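Local coordinates for protein acetamidase (Bacillus halodurans, PDB 2II1) that binds calcium ions and probably hydrolyses carbon-nitrogen bonds in linear amides, at residues Gly154-Thr158 with Val273-Val277. Sequence-based numbering, arbitrary orientation.
Sequences GNLDT and VSQIV. With CA (calcium ion), chain E.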
loop_
_atom_site.group_PDB
_atom_site.type_symbol
_atom_site.label_atom_id
_atom_site.label_comp_id
_atom_site.label_asym_id
_atom_site.label_seq_id
_atom_site.Cartn_x
_atom_site.Cartn_y
_atom_site.Cartn_z
ATOM N N GLY A 154 -15.812 -11.630 -2.321
ATOM C CA GLY A 154 -15.670 -11.761 -3.760
ATOM C C GLY A 154 -14.230 -11.538 -4.220
ATOM O O GLY A 154 -13.293 -11.954 -3.532
ATOM N N ASN A 155 -14.065 -10.831 -5.340
ATOM C CA ASN A 155 -12.778 -10.667 -6.024
ATOM C C ASN A 155 -11.871 -9.625 -5.332
ATOM O O ASN A 155 -11.673 -8.503 -5.819
ATOM C CB ASN A 155 -13.033 -10.318 -7.475
ATOM C CG ASN A 155 -11.869 -10.623 -8.360
ATOM O OD1 ASN A 155 -10.877 -11.258 -7.949
ATOM N ND2 ASN A 155 -11.956 -10.152 -9.588
ATOM N N LEU A 156 -11.367 -10.021 -4.160
ATOM C CA LEU A 156 -10.620 -9.121 -3.257
ATOM C C LEU A 156 -9.158 -8.996 -3.667
ATOM O O LEU A 156 -8.516 -7.987 -3.358
ATOM C CB LEU A 156 -10.690 -9.642 -1.793
ATOM C CG LEU A 156 -12.036 -9.584 -1.050
ATOM C CD1 LEU A 156 -12.014 -10.192 0.343
ATOM C CD2 LEU A 156 -12.560 -8.152 -0.935
ATOM N N ASP A 157 -8.636 -10.036 -4.337
ATOM C CA ASP A 157 -7.216 -10.136 -4.669
ATOM C C ASP A 157 -6.286 -9.525 -3.612
ATOM O O ASP A 157 -5.500 -8.612 -3.885
ATOM C CB ASP A 157 -6.961 -9.605 -6.086
ATOM C CG ASP A 157 -7.627 -10.462 -7.145
ATOM O OD1 ASP A 157 -7.763 -11.688 -6.921
ATOM O OD2 ASP A 157 -8.011 -9.931 -8.201
ATOM N N THR A 158 -6.380 -10.084 -2.404
ATOM C CA THR A 158 -5.636 -9.630 -1.232
ATOM C C THR A 158 -4.628 -10.713 -0.893
ATOM O O THR A 158 -4.998 -11.858 -0.571
ATOM C CB THR A 158 -6.638 -9.310 -0.062
ATOM O OG1 THR A 158 -7.430 -8.181 -0.437
ATOM C CG2 THR A 158 -5.957 -9.004 1.262
ATOM N N VAL A 273 -2.781 -1.401 -0.473
ATOM C CA VAL A 273 -3.536 -1.617 -1.687
ATOM C C VAL A 273 -3.595 -3.114 -1.952
ATOM O O VAL A 273 -2.565 -3.793 -1.913
ATOM C CB VAL A 273 -2.827 -0.918 -2.877
ATOM C CG1 VAL A 273 -3.299 -1.465 -4.204
ATOM C CG2 VAL A 273 -2.985 0.617 -2.801
ATOM N N SER A 274 -4.791 -3.630 -2.225
ATOM C CA SER A 274 -4.950 -5.040 -2.552
ATOM C C SER A 274 -4.814 -5.247 -4.048
ATOM O O SER A 274 -3.952 -5.997 -4.482
ATOM C CB SER A 274 -6.295 -5.604 -2.063
ATOM O OG SER A 274 -6.277 -5.799 -0.656
ATOM N N GLN A 275 -5.693 -4.601 -4.813
ATOM C CA GLN A 275 -5.716 -4.713 -6.267
ATOM C C GLN A 275 -6.302 -3.429 -6.801
ATOM O O GLN A 275 -7.158 -2.849 -6.126
ATOM C CB GLN A 275 -6.580 -5.914 -6.727
ATOM C CG GLN A 275 -8.048 -5.952 -6.231
ATOM C CD GLN A 275 -9.002 -5.057 -7.049
ATOM O OE1 GLN A 275 -8.676 -4.639 -8.172
ATOM N NE2 GLN A 275 -10.174 -4.759 -6.480
ATOM N N ILE A 276 -5.900 -3.010 -8.006
ATOM C CA ILE A 276 -6.493 -1.828 -8.674
ATOM C C ILE A 276 -7.103 -2.108 -10.045
ATOM O O ILE A 276 -7.340 -1.173 -10.851
ATOM C CB ILE A 276 -5.475 -0.651 -8.773
ATOM C CG1 ILE A 276 -4.276 -1.008 -9.651
ATOM C CG2 ILE A 276 -4.982 -0.274 -7.393
ATOM C CD1 ILE A 276 -3.400 0.179 -10.009
ATOM N N VAL A 277 -7.391 -3.382 -10.309
ATOM C CA VAL A 277 -7.710 -3.823 -11.683
ATOM C C VAL A 277 -9.132 -4.377 -11.874
ATOM O O VAL A 277 -9.540 -4.592 -13.000
ATOM C CB VAL A 277 -6.686 -4.877 -12.181
ATOM C CG1 VAL A 277 -5.308 -4.255 -12.263
ATOM C CG2 VAL A 277 -6.698 -6.079 -11.286
HETATM CA CA CA E . -8.944 -11.994 -9.049
HETATM O O HOH W 1 -9.306 -10.349 -10.677
HETATM O O HOH W 2 -6.968 -12.533 -10.403
#
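Thr-158 and Ser-274 meet hydroxyl to hydroxyl, OG1 to OG at 2.7 Å, the one hydrogen bond joining segment 154-158 to segment 273-277, the end of strand 270-275 and the turn after it. Ser-274 carries OG beside its own backbone N (chi1 -75°), and its CB lies 3.5 Å from Leu-156 O. Next along, packing is close: Asp-157 CB rests 3.8 Å from Gln-275 CB, methylene on methylene, and Gln-275 CG lies beside the carbonyl Leu-156 O. Two acceptors, Asp-157 O and Ser-274 O, also stand 3.1 Å apart with no hydrogen bond between them. Ser-274 and Gln-275 form a classic beta bulge opposite Thr-282, and both direct CB at segment 154-158.

Toward Val-277 the fit slackens; Gln-275 NE2 stays 4.1 Å from Asn-155 O, and the water-bearing side of the calcium begins. The Gln-275 chain bends about its CB-CG bond (chi2 81°), and its amide serves its own side of the contact: OE1 receives Val-277 N at 2.8 Å, the N-H meeting it at a bent 136°, and also Asn-278 N, while NE2 donates to Leu-280 O and Thr-282 OG1. Cut back to alanine, Gln-275 would probably leave Val-277 N and Asn-278 N without their shared acceptor, and a gap where CG lay against Asp-157 CB and Leu-156 O.

Beyond that methylene, Asp-157 grips the calcium with both carboxylate oxygens, Asn-155 adds OD1 at 2.3 Å, and two waters and Asp-182 join them; Asn-155 ND2 holds one of those waters and Gly-147 O. Asn-278 ND2 bonds to Asp-157 OD2, making it a second-shell residue. The chemistry implies a division of labour: hydroxyls and methylenes fasten segment 154-158 to strand 270-275, outermost in its sheet within this chain, while carboxylate and carboxamide oxygens serve the metal, whose positive charge would probably offset their mutual repulsion.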